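PDB 4ZNM: C-domain type II peptide synthetase from Streptomyces globisporus, which belongs to the condensation-domain family of peptide synthetases and is a mixed alpha/beta protein built round two mixed beta sheets. Local coordinates for residues Gly57-Glu60 / Glu61-Arg64; Glu110-Arg113 / Val114-Glu118; Ala206-Val209 / Ala210-Glu214; Ser301-Glu304 / Asp305-Gly308; Gly322-Ser325 / Phe326-Val330. One frame throughout, in Å; residues are numbered along the deposited sequence.

Contact 1: residues Gly57-Glu60 / Glu61-Arg64; sequences GIDE and ETLR
Two first torsions bring Asp-59 and Thr-62 together at the start of helix 60-73. In Asp-59, CG stands opposite the backbone N (chi1 -175°), which carries the carboxylate forward over the first turn, while in Thr-62 the hydroxyl lies beside its own backbone N (chi1 -57°). OD2 of Asp-59 is therefore gripped twice by one residue. Thr-62 OG1 donates to Asp-59 OD2 at 2.6 Å, and Thr-62 N donates to the same OD2 at 3.1 Å. The two donors arrive on the anti side of the oxygen, from opposite faces of the carboxylate plane. This makes Asp-59 the N-cap. Its carbonyl joins in as well, Asp-59 O accepting from Leu-63 N at 3.0 Å, and Glu-60 O takes Arg-64 N one residue on. Ile-58 CG2 and Leu-63 CD2 meet at 4.3 Å on the apolar side. Helix 162-180 lies alongside: Tyr-176 OH bonds to Asp-59 N and its side chain touches Thr-62 and Leu-63. The carboxylate of Glu-60 turns elsewhere, to a salt bridge with Arg-143. Two bonds on OD2, set against the positive end of the helix dipole, would be expected to keep Asp-59 ionised and its carboxylate from swinging.

Contact 2: residues Glu110-Arg113 / Val114-Glu118; sequences ESER and VRRGE
Glu-112 and Arg-115 run side by side and point the same way, while Arg-116 slants across Glu-112, and a single oxygen, OE2, serves both arginines. Glu-112 reaches this position by bending at its CB-CG bond, which swings the carboxylate forward along the helix, toward Arg-115 and Arg-116. Arg-115 is stretched out to NE and sets NH1 2.6 Å from Glu-112 OE2, with the guanidinium and carboxylate planes 39° apart. Against Arg-116 the planes stand almost perpendicular, at 83°. Here NE donates to Glu-112 OE2 over 3.0 Å in a nearly straight bond (173°); the oxygen lies at the guanidinium edge, in its plane, and offers its anti lone pair. The far end of Arg-116 is fixed separately, NH1 bonding to Leu-105 O. The three residues form a salt-bridge network on the opening turns of helix 110-125, the helix that connects strand 101-104 to strand 137-143 in a beta-alpha-beta unit. Ordinary i to i+4 bonds run beneath it, among them Arg-116 N to Glu-112 O at 2.9 Å and Gly-117 N to Arg-113 O at 2.8 Å. Elsewhere round the helix, Glu-110 OE2 rests 3.4 Å from Val-114 CG2, its carboxylate held by a salt bridge to Arg-53. Arg-113 extends away from Val-114 to Asp-107, Asp-145 and Asp-148, and its NE bonds to Val-108 O.

Contact 3: residues Ala206-Val209 / Ala210-Glu214; sequences APRV and AVSKE
Arg-208 and Ser-212 sit one turn apart at the beginning of helix 207-219, a surface helix, and they meet through both backbone and side chain. Ser-212 N donates to Arg-208 O at 2.8 Å, the regular i to i+4 bond. Ser-212 OG lies beside its own backbone N (chi1 -70°), which brings the hydroxyl back over the preceding turn: it is 3.2 Å from Arg-208 O and 2.8 Å from Arg-208 NH1. Arg-208 in turn has CG between its backbone N and carbonyl carbon (chi1 68°), and a bend at the CG-CD bond turns the guanidinium toward the serine. That guanidinium and hydroxyl are set obliquely, neither squarely face-on nor edge-on.

On the next position round, Val-209 and Lys-213 lie side by side and point the same way. Lys-213 N bonds to Val-209 O at 2.8 Å, and the lysine chain, extended beyond CG, slides past the valine so that its CE comes 3.8 Å from Val-209 CG1.

The next shell out is the loop carrying His-343, Glu-344 and Leu-345. Glu-344 O accepts from Arg-208 NH1 and so anchors the guanidinium beyond the helix, while His-343 ND1 makes a weak hydrogen bond with the serine hydroxyl. Leu-345 packs on Arg-208, Ser-212 and Lys-213 together. Back at the start of the helix, Val-209 N closes the first turn by donating to Ala-206 O at 3.0 Å.

Contact 4: residues Ser301-Glu304 / Asp305-Gly308; sequences SRFE and DTVG
A type I beta turn runs from Phe-303 to Thr-306, closed by Thr-306 N donating to Phe-303 O at 3.0 Å, with the donor well above the carbonyl plane (63° out of it) and not on a lone pair. Overlapping it, Glu-304 N bonds to Ser-301 O, following on from the 3-10 residues Ser-301 and Arg-302, so the chain turns twice in quick succession between strands 288-295 and 312-319.

Phe-303 and Thr-306 lie alongside each other and point the same way. Both carry a gamma atom beside the backbone N (chi1 -61° for Phe-303 CG, -59° for Thr-306 OG1), and the hydroxyl comes to the edge of the ring, OG1 3.6 Å from CD1. One ring face is covered by Arg-302 CG, 3.8 Å above the ring plane, and Phe-196 meets the ring edge-to-face.

A water sits in the turn. It donates to Arg-302 O at 3.0 Å and to Thr-306 OG1 at 2.9 Å, and it takes a weak bond from Asp-305 N. The threonine hydroxyl in turn hydrogen-bonds to Ala-191 O.

At the corners of the turn, Glu-304 and Asp-305 run side by side, with OE1 of the first 4.5 Å from OD2 of the second. Asp-305 OD1 has a salt bridge to Arg-170, and the guanidinium of Arg-302 pairs with Glu-195. Arg-170 probably offsets part of the repulsion between the neighbouring acids, while the water ties the 3-10 carbonyl to the buried threonine.

Contact 5: residues Gly322-Ser325 / Phe326-Val330; sequences GCAS and FREVV
Helix 326-335 starts here, and Ser-325 is its N-cap. The hydroxyl of Ser-325 is turned between the backbone N and the carbonyl carbon (chi1 65°), which aims OG at the first turn, where Glu-328 N donates to it at 3.1 Å. Ser-325 O backs this up by accepting from Val-329 N at 3.3 Å, with a weak second bond from Glu-328 N.

Glu-328 returns the grip. Its CG lies beside the backbone N (chi1 -75°) and the chain beyond is extended, so the carboxylate runs back past the cap to the loop. There OE1 takes the N-H of Ala-324 at 2.9 Å, from a donor well above the carboxylate plane (61° out of it). In a capping box the acid at this position would take the N-H of the N-cap itself; here it takes that of the residue before. OE2 of Glu-328 rests 3.6 Å from Ala-324 CB.

The apolar side is shared by Cys-323 and Val-329, whose SG and CG2 meet at 3.8 Å, with Phe-460 touching both residues. Helix 268-284 packs on the inner face through Ala-274, which touches Phe-326, Val-329 and Val-330. Arg-327 points another way, to a salt bridge with Asp-457.

Serine and glutamate thus serve complementary ends: OG and O of Ser-325 take N-H groups of the first turn, while Glu-328 holds the preceding loop. Its negative charge, close to the helix start, would be expected to interact favourably with the helix dipole.

Overall arrangement
The five contacts follow one another along the chain and none touches another. Contacts 1 and 2 lie on the same side of the chain's centre, their centres 22 Å apart, and contact 3 lies on the opposite side, 51 Å from each. Contact 5 is also across from contact 1, 54 Å between centres. Contact 4, about 16 Å from the centre of the chain, lies 27 Å from contact 1 and 25 Å from contact 3. Helix 162-180 links contacts 1 and 4: Tyr-176 and Arg-180 meet contact 1, Trp-163 and Arg-170 contact 4. A bound sodium ion lies about 10 Å from the Asp-59 side chain.

Contact 1: residues Gly57-Glu60 / Glu61-Arg64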
loop_
_atom_site.group_PDB
_atom_site.type_symbol
_atom_site.label_atom_id
_atom_site.label_comp_id
_atom_site.label_asym_id
_atom_site.label_seq_id
_atom_site.Cartn_x
_atom_site.Cartn_y
_atom_site.Cartn_z
ATOM N N GLY A 57 -13.972 21.128 17.013
ATOM C CA GLY A 57 -13.615 20.824 18.383
ATOM C C GLY A 57 -13.538 19.326 18.566
ATOM O O GLY A 57 -14.226 18.590 17.881
ATOM N N ILE A 58 -12.671 18.881 19.477
ATOM C CA ILE A 58 -12.483 17.457 19.753
ATOM C C ILE A 58 -12.589 17.255 21.238
ATOM O O ILE A 58 -11.942 17.980 21.991
ATOM C CB ILE A 58 -11.118 16.943 19.288
ATOM C CG1 ILE A 58 -10.988 17.027 17.767
ATOM C CG2 ILE A 58 -10.875 15.497 19.810
ATOM C CD1 ILE A 58 -9.553 16.785 17.311
ATOM N N ASP A 59 -13.383 16.266 21.652
ATOM C CA ASP A 59 -13.368 15.808 23.047
ATOM C C ASP A 59 -12.479 14.569 23.104
ATOM O O ASP A 59 -12.864 13.492 22.646
ATOM C CB ASP A 59 -14.763 15.494 23.569
ATOM C CG ASP A 59 -14.752 15.136 25.047
ATOM O OD1 ASP A 59 -14.629 16.061 25.858
ATOM O OD2 ASP A 59 -14.840 13.946 25.403
ATOM N N GLU A 60 -11.289 14.720 23.673
ATOM C CA GLU A 60 -10.259 13.698 23.572
ATOM C C GLU A 60 -10.685 12.390 24.210
ATOM O O GLU A 60 -10.451 11.311 23.671
ATOM C CB GLU A 60 -8.988 14.206 24.232
ATOM C CG GLU A 60 -8.304 15.328 23.460
ATOM C CD GLU A 60 -7.246 16.084 24.283
ATOM O OE1 GLU A 60 -6.781 15.576 25.344
ATOM O OE2 GLU A 60 -6.904 17.231 23.869
ATOM N N GLU A 61 -11.341 12.487 25.357
ATOM C CA GLU A 61 -11.782 11.294 26.070
ATOM C C GLU A 61 -12.779 10.492 25.247
ATOM O O GLU A 61 -12.773 9.268 25.279
ATOM C CB GLU A 61 -12.411 11.678 27.414
ATOM C CG GLU A 61 -13.006 10.504 28.169
ATOM C CD GLU A 61 -13.547 10.906 29.529
ATOM O OE1 GLU A 61 -14.315 10.113 30.116
ATOM O OE2 GLU A 61 -13.208 12.012 30.005
ATOM N N THR A 62 -13.649 11.185 24.515
ATOM C CA THR A 62 -14.646 10.503 23.698
ATOM C C THR A 62 -13.991 9.913 22.460
ATOM O O THR A 62 -14.382 8.856 22.008
ATOM C CB THR A 62 -15.793 11.458 23.305
ATOM O OG1 THR A 62 -16.370 11.989 24.489
ATOM C CG2 THR A 62 -16.924 10.723 22.520
ATOM N N LEU A 63 -12.973 10.580 21.930
ATOM C CA LEU A 63 -12.263 10.055 20.778
ATOM C C LEU A 63 -11.534 8.771 21.166
ATOM O O LEU A 63 -11.492 7.825 20.378
ATOM C CB LEU A 63 -11.279 11.078 20.200
ATOM C CG LEU A 63 -10.570 10.614 18.942
ATOM C CD1 LEU A 63 -11.537 10.504 17.766
ATOM C CD2 LEU A 63 -9.457 11.577 18.574
ATOM N N ARG A 64 -11.014 8.718 22.390
ATOM C CA ARG A 64 -10.321 7.538 22.869
ATOM C C ARG A 64 -11.293 6.376 23.002
ATOM O O ARG A 64 -11.003 5.242 22.592
ATOM C CB ARG A 64 -9.645 7.824 24.184
ATOM C CG ARG A 64 -8.964 6.637 24.782
ATOM C CD ARG A 64 -8.103 7.079 25.960
ATOM N NE ARG A 64 -8.902 7.442 27.096
ATOM C CZ ARG A 64 -9.043 8.681 27.586
ATOM N NH1 ARG A 64 -9.826 8.887 28.629
ATOM N NH2 ARG A 64 -8.438 9.720 27.035
#

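Contact 2: residues Glu110-Arg113 / Val114-Glu118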
loop_
_atom_site.group_PDB
_atom_site.type_symbol
_atom_site.label_atom_id
_atom_site.label_comp_id
_atom_site.label_asym_id
_atom_site.label_seq_id
_atom_site.Cartn_x
_atom_site.Cartn_y
_atom_site.Cartn_z
ATOM N N GLU A 110 -0.234 28.563 9.102
ATOM C CA GLU A 110 -0.692 27.396 8.332
ATOM C C GLU A 110 0.444 26.561 7.748
ATOM O O GLU A 110 0.442 25.317 7.866
ATOM C CB GLU A 110 -1.631 27.839 7.201
ATOM C CG GLU A 110 -2.101 26.681 6.271
ATOM C CD GLU A 110 -2.762 25.523 7.033
ATOM O OE1 GLU A 110 -3.238 25.766 8.164
ATOM O OE2 GLU A 110 -2.803 24.371 6.516
ATOM N N SER A 111 1.414 27.201 7.096
ATOM C CA SER A 111 2.493 26.417 6.480
ATOM C C SER A 111 3.254 25.616 7.555
ATOM O O SER A 111 3.707 24.493 7.323
ATOM C CB SER A 111 3.460 27.295 5.691
ATOM O OG SER A 111 4.138 28.209 6.525
ATOM N N GLU A 112 3.391 26.180 8.741
ATOM C CA GLU A 112 4.094 25.460 9.781
ATOM C C GLU A 112 3.260 24.264 10.275
ATOM O O GLU A 112 3.828 23.251 10.705
ATOM C CB GLU A 112 4.444 26.400 10.926
ATOM C CG GLU A 112 5.323 25.774 12.008
ATOM C CD GLU A 112 6.689 25.344 11.485
ATOM O OE1 GLU A 112 7.148 25.888 10.454
ATOM O OE2 GLU A 112 7.296 24.446 12.106
ATOM N N ARG A 113 1.930 24.372 10.185
ATOM C CA ARG A 113 1.013 23.273 10.544
ATOM C C ARG A 113 1.094 22.044 9.619
ATOM O O ARG A 113 1.075 20.899 10.088
ATOM C CB ARG A 113 -0.427 23.791 10.580
ATOM C CG ARG A 113 -0.668 24.708 11.799
ATOM C CD ARG A 113 -2.102 25.073 12.048
ATOM N NE ARG A 113 -2.157 26.190 13.006
ATOM C CZ ARG A 113 -3.234 26.533 13.698
ATOM N NH1 ARG A 113 -4.380 25.891 13.509
ATOM N NH2 ARG A 113 -3.170 27.524 14.582
ATOM N N VAL A 114 1.172 22.274 8.314
ATOM C CA VAL A 114 1.241 21.172 7.352
ATOM C C VAL A 114 2.548 20.413 7.576
ATOM O O VAL A 114 2.622 19.182 7.493
ATOM C CB VAL A 114 1.169 21.672 5.920
ATOM C CG1 VAL A 114 1.012 20.496 4.962
ATOM C CG2 VAL A 114 0.026 22.660 5.757
ATOM N N ARG A 115 3.569 21.206 7.867
ATOM C CA ARG A 115 4.910 20.747 8.099
ATOM C C ARG A 115 4.971 19.940 9.382
ATOM O O ARG A 115 5.524 18.843 9.392
ATOM C CB ARG A 115 5.838 21.961 8.155
ATOM C CG ARG A 115 7.300 21.710 8.428
ATOM C CD ARG A 115 7.986 23.067 8.640
ATOM N NE ARG A 115 9.395 22.972 9.019
ATOM C CZ ARG A 115 9.836 22.777 10.263
ATOM N NH1 ARG A 115 8.979 22.635 11.272
ATOM N NH2 ARG A 115 11.142 22.715 10.499
ATOM N N ARG A 116 4.400 20.466 10.465
ATOM C CA ARG A 116 4.475 19.765 11.728
ATOM C C ARG A 116 3.587 18.526 11.646
ATOM O O ARG A 116 3.918 17.512 12.228
ATOM C CB ARG A 116 4.108 20.667 12.908
ATOM C CG ARG A 116 5.272 21.597 13.303
ATOM C CD ARG A 116 4.976 22.441 14.557
ATOM N NE ARG A 116 5.854 23.610 14.641
ATOM C CZ ARG A 116 5.991 24.390 15.708
ATOM N NH1 ARG A 116 5.313 24.147 16.826
ATOM N NH2 ARG A 116 6.811 25.428 15.651
ATOM N N GLY A 117 2.525 18.577 10.855
ATOM C CA GLY A 117 1.718 17.390 10.590
ATOM C C GLY A 117 2.514 16.270 9.910
ATOM O O GLY A 117 2.414 15.110 10.286
ATOM N N GLU A 118 3.292 16.623 8.894
ATOM C CA GLU A 118 4.108 15.643 8.196
ATOM C C GLU A 118 5.184 15.081 9.106
ATOM O O GLU A 118 5.466 13.909 9.059
ATOM C CB GLU A 118 4.770 16.254 6.965
ATOM C CG GLU A 118 3.973 16.109 5.712
ATOM C CD GLU A 118 4.853 16.117 4.486
ATOM O OE1 GLU A 118 4.641 16.980 3.600
ATOM O OE2 GLU A 118 5.749 15.246 4.412
#

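Contact 3: residues Ala206-Val209 / Ala210-Glu214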
loop_
_atom_site.group_PDB
_atom_site.type_symbol
_atom_site.label_atom_id
_atom_site.label_comp_id
_atom_site.label_asym_id
_atom_site.label_seq_id
_atom_site.Cartn_x
_atom_site.Cartn_y
_atom_site.Cartn_z
ATOM N N ALA A 206 -13.281 -23.147 -7.186
ATOM C CA ALA A 206 -14.187 -22.930 -8.307
ATOM C C ALA A 206 -13.594 -23.384 -9.657
ATOM O O ALA A 206 -12.385 -23.386 -9.846
ATOM C CB ALA A 206 -14.568 -21.462 -8.369
ATOM N N PRO A 207 -14.454 -23.741 -10.617
ATOM C CA PRO A 207 -13.924 -24.290 -11.880
ATOM C C PRO A 207 -13.051 -23.319 -12.674
ATOM O O PRO A 207 -12.099 -23.765 -13.316
ATOM C CB PRO A 207 -15.191 -24.639 -12.668
ATOM C CG PRO A 207 -16.258 -24.776 -11.621
ATOM C CD PRO A 207 -15.924 -23.746 -10.588
ATOM N N ARG A 208 -13.345 -22.020 -12.620
ATOM C CA ARG A 208 -12.547 -21.032 -13.355
ATOM C C ARG A 208 -11.087 -21.041 -12.919
ATOM O O ARG A 208 -10.221 -20.517 -13.616
ATOM C CB ARG A 208 -13.111 -19.617 -13.181
ATOM C CG ARG A 208 -12.972 -19.039 -11.774
ATOM C CD ARG A 208 -12.925 -17.509 -11.766
ATOM N NE ARG A 208 -11.627 -16.973 -12.184
ATOM C CZ ARG A 208 -10.583 -16.779 -11.372
ATOM N NH1 ARG A 208 -9.446 -16.288 -11.858
ATOM N NH2 ARG A 208 -10.664 -17.082 -10.078
ATOM N N VAL A 209 -10.817 -21.605 -11.750
ATOM C CA VAL A 209 -9.477 -21.552 -11.204
ATOM C C VAL A 209 -8.543 -22.358 -12.100
ATOM O O VAL A 209 -7.464 -21.897 -12.453
ATOM C CB VAL A 209 -9.448 -22.056 -9.757
ATOM C CG1 VAL A 209 -7.995 -22.240 -9.275
ATOM C CG2 VAL A 209 -10.210 -21.071 -8.858
ATOM N N ALA A 210 -8.981 -23.551 -12.476
ATOM C CA ALA A 210 -8.179 -24.417 -13.320
ATOM C C ALA A 210 -7.937 -23.736 -14.664
ATOM O O ALA A 210 -6.827 -23.770 -15.177
ATOM C CB ALA A 210 -8.862 -25.745 -13.497
ATOM N N VAL A 211 -8.975 -23.104 -15.214
ATOM C CA VAL A 211 -8.850 -22.309 -16.432
ATOM C C VAL A 211 -7.796 -21.186 -16.256
ATOM O O VAL A 211 -6.960 -20.958 -17.136
ATOM C CB VAL A 211 -10.217 -21.724 -16.839
ATOM C CG1 VAL A 211 -10.079 -20.830 -18.054
ATOM C CG2 VAL A 211 -11.217 -22.831 -17.142
ATOM N N SER A 212 -7.816 -20.493 -15.120
ATOM C CA SER A 212 -6.906 -19.380 -14.930
ATOM C C SER A 212 -5.466 -19.879 -14.763
ATOM O O SER A 212 -4.522 -19.267 -15.263
ATOM C CB SER A 212 -7.316 -18.536 -13.708
ATOM O OG SER A 212 -8.518 -17.816 -13.952
ATOM N N LYS A 213 -5.308 -20.989 -14.047
ATOM C CA LYS A 213 -3.987 -21.600 -13.854
ATOM C C LYS A 213 -3.384 -21.948 -15.201
ATOM O O LYS A 213 -2.196 -21.732 -15.412
ATOM C CB LYS A 213 -4.063 -22.859 -12.964
ATOM C CG LYS A 213 -4.124 -22.509 -11.490
ATOM C CD LYS A 213 -4.317 -23.689 -10.565
ATOM C CE LYS A 213 -4.296 -23.198 -9.125
ATOM N NZ LYS A 213 -4.057 -24.266 -8.143
ATOM N N GLU A 214 -4.205 -22.462 -16.107
ATOM C CA GLU A 214 -3.702 -22.833 -17.434
ATOM C C GLU A 214 -3.338 -21.568 -18.193
ATOM O O GLU A 214 -2.340 -21.547 -18.888
ATOM C CB GLU A 214 -4.717 -23.652 -18.232
ATOM C CG GLU A 214 -4.056 -24.537 -19.310
ATOM C CD GLU A 214 -5.066 -25.283 -20.182
ATOM O OE1 GLU A 214 -6.043 -25.842 -19.634
ATOM O OE2 GLU A 214 -4.876 -25.319 -21.419
#

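Contact 4: residues Ser301-Glu304 / Asp305-Gly308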
loop_
_atom_site.group_PDB
_atom_site.type_symbol
_atom_site.label_atom_id
_atom_site.label_comp_id
_atom_site.label_asym_id
_atom_site.label_seq_id
_atom_site.Cartn_x
_atom_site.Cartn_y
_atom_site.Cartn_z
ATOM N N SER A 301 -17.856 -7.189 -3.268
ATOM C CA SER A 301 -18.346 -6.012 -2.543
ATOM C C SER A 301 -18.924 -6.322 -1.156
ATOM O O SER A 301 -19.078 -5.414 -0.338
ATOM C CB SER A 301 -19.391 -5.275 -3.391
ATOM O OG SER A 301 -20.651 -5.929 -3.386
ATOM N N ARG A 302 -19.228 -7.587 -0.867
ATOM C CA ARG A 302 -19.547 -7.991 0.514
ATOM C C ARG A 302 -18.487 -7.472 1.518
ATOM O O ARG A 302 -18.792 -7.240 2.680
ATOM C CB ARG A 302 -19.663 -9.529 0.595
ATOM C CG ARG A 302 -19.662 -10.159 1.980
ATOM C CD ARG A 302 -21.011 -10.081 2.648
ATOM N NE ARG A 302 -21.004 -10.721 3.967
ATOM C CZ ARG A 302 -21.446 -10.161 5.096
ATOM N NH1 ARG A 302 -21.949 -8.929 5.108
ATOM N NH2 ARG A 302 -21.380 -10.843 6.234
ATOM N N PHE A 303 -17.243 -7.302 1.079
ATOM C CA PHE A 303 -16.159 -6.989 2.013
ATOM C C PHE A 303 -15.672 -5.517 1.991
ATOM O O PHE A 303 -14.637 -5.190 2.553
ATOM C CB PHE A 303 -15.006 -7.979 1.757
ATOM C CG PHE A 303 -15.424 -9.404 1.980
ATOM C CD1 PHE A 303 -15.629 -9.873 3.258
ATOM C CD2 PHE A 303 -15.682 -10.237 0.930
ATOM C CE1 PHE A 303 -16.061 -11.163 3.483
ATOM C CE2 PHE A 303 -16.131 -11.524 1.150
ATOM C CZ PHE A 303 -16.315 -11.983 2.428
ATOM N N GLU A 304 -16.474 -4.608 1.448
ATOM C CA GLU A 304 -16.036 -3.214 1.287
ATOM C C GLU A 304 -15.960 -2.422 2.597
ATOM O O GLU A 304 -15.283 -1.413 2.657
ATOM C CB GLU A 304 -16.980 -2.474 0.309
ATOM C CG GLU A 304 -18.412 -2.309 0.781
ATOM C CD GLU A 304 -19.328 -1.776 -0.325
ATOM O OE1 GLU A 304 -20.508 -1.485 -0.031
ATOM O OE2 GLU A 304 -18.862 -1.648 -1.483
ATOM N N ASP A 305 -16.691 -2.859 3.620
ATOM C CA ASP A 305 -16.589 -2.275 4.951
ATOM C C ASP A 305 -15.678 -3.094 5.881
ATOM O O ASP A 305 -15.706 -2.892 7.104
ATOM C CB ASP A 305 -17.985 -2.164 5.563
ATOM C CG ASP A 305 -18.897 -1.227 4.754
ATOM O OD1 ASP A 305 -18.412 -0.141 4.355
ATOM O OD2 ASP A 305 -20.063 -1.589 4.475
ATOM N N THR A 306 -14.914 -4.023 5.302
ATOM C CA THR A 306 -14.140 -4.996 6.087
ATOM C C THR A 306 -12.697 -4.563 6.292
ATOM O O THR A 306 -11.980 -4.301 5.317
ATOM C CB THR A 306 -14.088 -6.383 5.425
ATOM O OG1 THR A 306 -15.415 -6.889 5.262
ATOM C CG2 THR A 306 -13.279 -7.378 6.305
ATOM N N VAL A 307 -12.264 -4.575 7.548
ATOM C CA VAL A 307 -10.860 -4.322 7.887
ATOM C C VAL A 307 -10.072 -5.612 7.790
ATOM O O VAL A 307 -10.433 -6.669 8.349
ATOM C CB VAL A 307 -10.749 -3.652 9.275
ATOM C CG1 VAL A 307 -9.287 -3.500 9.734
ATOM C CG2 VAL A 307 -11.439 -2.292 9.242
ATOM N N GLY A 308 -8.995 -5.518 7.026
ATOM C CA GLY A 308 -8.077 -6.613 6.784
ATOM C C GLY A 308 -7.085 -6.199 5.694
ATOM O O GLY A 308 -7.194 -5.114 5.131
HETATM O O HOH W 1 -17.982 -5.499 4.932
#

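Contact 5: residues Gly322-Ser325 / Phe326-Val330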
loop_
_atom_site.group_PDB
_atom_site.type_symbol
_atom_site.label_atom_id
_atom_site.label_comp_id
_atom_site.label_asym_id
_atom_site.label_seq_id
_atom_site.Cartn_x
_atom_site.Cartn_y
_atom_site.Cartn_z
ATOM N N GLY A 322 9.191 -4.220 -30.701
ATOM C CA GLY A 322 8.506 -3.774 -31.896
ATOM C C GLY A 322 7.577 -2.585 -31.667
ATOM O O GLY A 322 6.947 -2.121 -32.617
ATOM N N CYS A 323 7.473 -2.125 -30.418
ATOM C CA CYS A 323 6.778 -0.876 -30.086
ATOM C C CYS A 323 7.318 0.337 -30.836
ATOM O O CYS A 323 8.516 0.586 -30.839
ATOM C CB CYS A 323 6.886 -0.585 -28.598
ATOM S SG CYS A 323 5.598 -1.360 -27.659
ATOM N N ALA A 324 6.424 1.124 -31.413
ATOM C CA ALA A 324 6.833 2.276 -32.206
ATOM C C ALA A 324 6.644 3.572 -31.426
ATOM O O ALA A 324 7.131 4.615 -31.820
ATOM C CB ALA A 324 6.045 2.318 -33.518
ATOM N N SER A 325 5.948 3.515 -30.306
ATOM C CA SER A 325 5.645 4.744 -29.589
ATOM C C SER A 325 5.298 4.444 -28.158
ATOM O O SER A 325 4.963 3.320 -27.813
ATOM C CB SER A 325 4.468 5.458 -30.243
ATOM O OG SER A 325 3.314 4.641 -30.109
ATOM N N PHE A 326 5.339 5.464 -27.321
ATOM C CA PHE A 326 4.837 5.307 -25.979
ATOM C C PHE A 326 3.373 4.864 -26.027
ATOM O O PHE A 326 2.943 4.015 -25.252
ATOM C CB PHE A 326 4.980 6.607 -25.213
ATOM C CG PHE A 326 4.413 6.537 -23.836
ATOM C CD1 PHE A 326 5.048 5.787 -22.869
ATOM C CD2 PHE A 326 3.254 7.192 -23.507
ATOM C CE1 PHE A 326 4.548 5.694 -21.610
ATOM C CE2 PHE A 326 2.752 7.102 -22.224
ATOM C CZ PHE A 326 3.409 6.340 -21.284
ATOM N N ARG A 327 2.594 5.441 -26.941
ATOM C CA ARG A 327 1.178 5.094 -26.992
ATOM C C ARG A 327 0.982 3.595 -27.139
ATOM O O ARG A 327 0.084 3.009 -26.519
ATOM C CB ARG A 327 0.466 5.827 -28.134
ATOM C CG ARG A 327 -1.042 5.555 -28.172
ATOM C CD ARG A 327 -1.725 6.284 -29.290
ATOM N NE ARG A 327 -1.485 7.725 -29.229
ATOM C CZ ARG A 327 -2.101 8.547 -28.383
ATOM N NH1 ARG A 327 -2.992 8.079 -27.514
ATOM N NH2 ARG A 327 -1.810 9.838 -28.411
ATOM N N GLU A 328 1.823 2.956 -27.939
ATOM C CA GLU A 328 1.715 1.508 -28.112
ATOM C C GLU A 328 2.108 0.765 -26.827
ATOM O O GLU A 328 1.530 -0.271 -26.510
ATOM C CB GLU A 328 2.579 1.036 -29.294
ATOM C CG GLU A 328 1.967 1.370 -30.621
ATOM C CD GLU A 328 2.822 0.965 -31.835
ATOM O OE1 GLU A 328 3.743 0.122 -31.706
ATOM O OE2 GLU A 328 2.554 1.514 -32.932
ATOM N N VAL A 329 3.069 1.283 -26.067
ATOM C CA VAL A 329 3.393 0.655 -24.773
ATOM C C VAL A 329 2.151 0.671 -23.864
ATOM O O VAL A 329 1.817 -0.336 -23.217
ATOM C CB VAL A 329 4.577 1.342 -24.067
ATOM C CG1 VAL A 329 4.859 0.663 -22.732
ATOM C CG2 VAL A 329 5.851 1.246 -24.909
ATOM N N VAL A 330 1.464 1.813 -23.822
ATOM C CA VAL A 330 0.301 1.963 -22.950
ATOM C C VAL A 330 -0.799 0.998 -23.397
ATOM O O VAL A 330 -1.454 0.355 -22.572
ATOM C CB VAL A 330 -0.210 3.428 -22.934
ATOM C CG1 VAL A 330 -1.411 3.580 -21.998
ATOM C CG2 VAL A 330 0.886 4.362 -22.485
#